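Local coordinates for protein endo-alpha-(1->5)-L-arabinanase (Bacillus licheniformis, PDB 6B7K) that probably cleaves internal (1->5)-alpha-arabinofuranosidic linkages of arabinans, as a calcium-containing member of glycosyl hydrolase family 43, at residues D114-S118 with G119-D123. Residues are numbered along the deposited sequence; the frame is centred on the assembly and turned at random.
Sequences DRISS and GQWRD
Ser118 OG is shared by two backbone groups: the hydroxyl donates to Arg115 O at 2.9 Å and accepts from Gln120 N at 3.3 Å, with an N-H...O angle of 166°. The bonds brace the turn joining strands 106-113 and 122-130, neighbours in one four-stranded antiparallel blade of the five-bladed beta-propeller of this family. With chi1 at 78°, OG sits between the serine's own backbone N and carbonyl carbon, from where it can span the turn. It meets Arg115 O nearly head-on, and the same carbonyl also takes Ser118 N at 3.0 Å, closing the first step of a short 3-10 segment. Gly119 N makes the next step, reaching Ile116 O at 3.0 Å from well above the carbonyl plane. Gly119 then turns the chain with a positive phi of 70°, toward the outer strand. Losing the hydroxyl, as with an alanine here, would probably leave Gln120 N without this acceptor and Arg115 O with one donor fewer, making the turn less firmly fixed. Beneath the polar loop Ile116 is buried against Tyr92 and Ile27, the latter from strand 25-29 of the adjacent blade, while Trp121 touches Leu94 and Ala111. The two side chains meet at a slant, Ile116 CG1 lying 4.0 Å from Trp121 CZ2 and 4.1 Å from Trp121 CH2, at the six-membered end of the indole.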
ATOM      1  N   ASP A 114     -19.187  -7.073   3.042  1.00 36.33           N
ATOM      2  CA  ASP A 114     -20.091  -5.954   3.268  1.00 35.56           C
ATOM      3  C   ASP A 114     -19.828  -5.237   4.581  1.00 35.04           C
ATOM      4  O   ASP A 114     -20.272  -4.095   4.751  1.00 35.76           O
ATOM      5  CB  ASP A 114     -21.548  -6.430   3.256  1.00 37.37           C
ATOM      6  CG  ASP A 114     -21.925  -7.179   4.522  1.00 37.61           C
ATOM      7  OD1 ASP A 114     -21.255  -8.178   4.849  1.00 36.52           O
ATOM      8  OD2 ASP A 114     -22.884  -6.756   5.199  1.00 39.50           O
ATOM      9  N   ARG A 115     -19.126  -5.881   5.511  1.00 34.23           N
ATOM     10  CA  ARG A 115     -18.897  -5.313   6.836  1.00 35.12           C
ATOM     11  C   ARG A 115     -17.708  -6.025   7.452  1.00 35.27           C
ATOM     12  O   ARG A 115     -17.765  -7.238   7.682  1.00 35.65           O
ATOM     13  CB  ARG A 115     -20.139  -5.460   7.717  1.00 37.78           C
ATOM     14  CG  ARG A 115     -19.930  -5.012   9.153  1.00 38.38           C
ATOM     15  CD  ARG A 115     -21.236  -4.999   9.927  1.00 41.20           C
ATOM     16  NE  ARG A 115     -21.885  -6.306   9.935  1.00 42.99           N
ATOM     17  CZ  ARG A 115     -21.700  -7.232  10.869  1.00 41.62           C
ATOM     18  NH1 ARG A 115     -20.877  -7.004  11.883  1.00 41.81           N
ATOM     19  NH2 ARG A 115     -22.341  -8.389  10.789  1.00 44.51           N
ATOM     20  N   ILE A 116     -16.636  -5.275   7.721  1.00 35.64           N
ATOM     21  CA  ILE A 116     -15.409  -5.878   8.238  1.00 35.32           C
ATOM     22  C   ILE A 116     -15.664  -6.593   9.558  1.00 37.34           C
ATOM     23  O   ILE A 116     -15.069  -7.644   9.829  1.00 37.07           O
ATOM     24  CB  ILE A 116     -14.316  -4.799   8.373  1.00 34.31           C
ATOM     25  CG1 ILE A 116     -13.988  -4.210   6.999  1.00 33.34           C
ATOM     26  CG2 ILE A 116     -13.070  -5.371   9.031  1.00 34.05           C
ATOM     27  CD1 ILE A 116     -12.906  -3.149   7.022  1.00 32.31           C
ATOM     28  N   SER A 117     -16.565  -6.060  10.386  1.00 39.52           N
ATOM     29  CA  SER A 117     -16.812  -6.650  11.696  1.00 41.41           C
ATOM     30  C   SER A 117     -17.515  -8.002  11.618  1.00 42.98           C
ATOM     31  O   SER A 117     -17.615  -8.688  12.643  1.00 44.24           O
ATOM     32  CB  SER A 117     -17.628  -5.688  12.563  1.00 43.18           C
ATOM     33  OG  SER A 117     -18.977  -5.630  12.139  1.00 44.78           O
ATOM     34  N   SER A 118     -18.006  -8.404  10.443  1.00 42.51           N
ATOM     35  CA  SER A 118     -18.540  -9.752  10.306  1.00 43.40           C
ATOM     36  C   SER A 118     -17.435 -10.795  10.222  1.00 42.16           C
ATOM     37  O   SER A 118     -17.673 -11.961  10.555  1.00 43.40           O
ATOM     38  CB  SER A 118     -19.438  -9.851   9.070  1.00 43.87           C
ATOM     39  OG  SER A 118     -18.667  -9.942   7.887  1.00 42.02           O
ATOM     40  N   GLY A 119     -16.236 -10.402   9.791  1.00 39.91           N
ATOM     41  CA  GLY A 119     -15.136 -11.336   9.647  1.00 39.17           C
ATOM     42  C   GLY A 119     -15.282 -12.334   8.524  1.00 39.74           C
ATOM     43  O   GLY A 119     -14.456 -13.243   8.411  1.00 39.30           O
ATOM     44  N   GLN A 120     -16.306 -12.193   7.687  1.00 41.31           N
ATOM     45  CA  GLN A 120     -16.594 -13.119   6.598  1.00 42.93           C
ATOM     46  C   GLN A 120     -16.202 -12.450   5.289  1.00 40.65           C
ATOM     47  O   GLN A 120     -16.810 -11.451   4.890  1.00 40.12           O
ATOM     48  CB  GLN A 120     -18.070 -13.509   6.601  1.00 47.11           C
ATOM     49  CG  GLN A 120     -18.542 -14.248   5.359  1.00 49.47           C
ATOM     50  CD  GLN A 120     -20.020 -14.603   5.428  1.00 53.55           C
ATOM     51  OE1 GLN A 120     -20.709 -14.251   6.386  1.00 55.41           O
ATOM     52  NE2 GLN A 120     -20.510 -15.306   4.413  1.00 54.98           N
ATOM     53  N   TRP A 121     -15.193 -13.003   4.619  1.00 39.65           N
ATOM     54  CA  TRP A 121     -14.638 -12.421   3.406  1.00 38.25           C
ATOM     55  C   TRP A 121     -14.858 -13.362   2.231  1.00 40.95           C
ATOM     56  O   TRP A 121     -14.620 -14.569   2.343  1.00 42.74           O
ATOM     57  CB  TRP A 121     -13.149 -12.119   3.581  1.00 34.96           C
ATOM     58  CG  TRP A 121     -12.897 -11.000   4.539  1.00 32.70           C
ATOM     59  CD1 TRP A 121     -12.791 -11.090   5.896  1.00 32.49           C
ATOM     60  CD2 TRP A 121     -12.734  -9.613   4.215  1.00 30.86           C
ATOM     61  NE1 TRP A 121     -12.568  -9.847   6.437  1.00 31.19           N
ATOM     62  CE2 TRP A 121     -12.530  -8.923   5.427  1.00 30.32           C
ATOM     63  CE3 TRP A 121     -12.740  -8.889   3.020  1.00 29.70           C
ATOM     64  CZ2 TRP A 121     -12.331  -7.544   5.477  1.00 29.34           C
ATOM     65  CZ3 TRP A 121     -12.543  -7.520   3.071  1.00 28.51           C
ATOM     66  CH2 TRP A 121     -12.339  -6.862   4.291  1.00 28.37           C
ATOM     67  N   ARG A 122     -15.315 -12.805   1.112  1.00 41.86           N
ATOM     68  CA  ARG A 122     -15.554 -13.564  -0.107  1.00 44.92           C
ATOM     69  C   ARG A 122     -14.298 -13.582  -0.972  1.00 41.90           C
ATOM     70  O   ARG A 122     -13.563 -12.593  -1.041  1.00 40.14           O
ATOM     71  CB  ARG A 122     -16.724 -12.958  -0.886  1.00 49.76           C
ATOM     72  CG  ARG A 122     -16.975 -13.591  -2.242  1.00 55.37           C
ATOM     73  CD  ARG A 122     -17.316 -12.534  -3.273  1.00 59.20           C
ATOM     74  NE  ARG A 122     -18.596 -11.892  -2.994  1.00 63.24           N
ATOM     75  CZ  ARG A 122     -19.028 -10.790  -3.598  1.00 65.63           C
ATOM     76  NH1 ARG A 122     -18.278 -10.193  -4.513  1.00 66.74           N
ATOM     77  NH2 ARG A 122     -20.210 -10.281  -3.280  1.00 68.69           N
ATOM     78  N   ASP A 123     -14.057 -14.715  -1.631  1.00 41.40           N
ATOM     79  CA  ASP A 123     -12.883 -14.893  -2.483  1.00 39.40           C
ATOM     80  C   ASP A 123     -13.209 -14.405  -3.891  1.00 39.42           C
ATOM     81  O   ASP A 123     -13.943 -15.068  -4.632  1.00 41.10           O
ATOM     82  CB  ASP A 123     -12.449 -16.356  -2.502  1.00 39.94           C
ATOM     83  CG  ASP A 123     -11.181 -16.577  -3.306  1.00 38.77           C
ATOM     84  OD1 ASP A 123     -10.464 -15.590  -3.579  1.00 36.64           O
ATOM     85  OD2 ASP A 123     -10.904 -17.739  -3.670  1.00 40.27           O
TER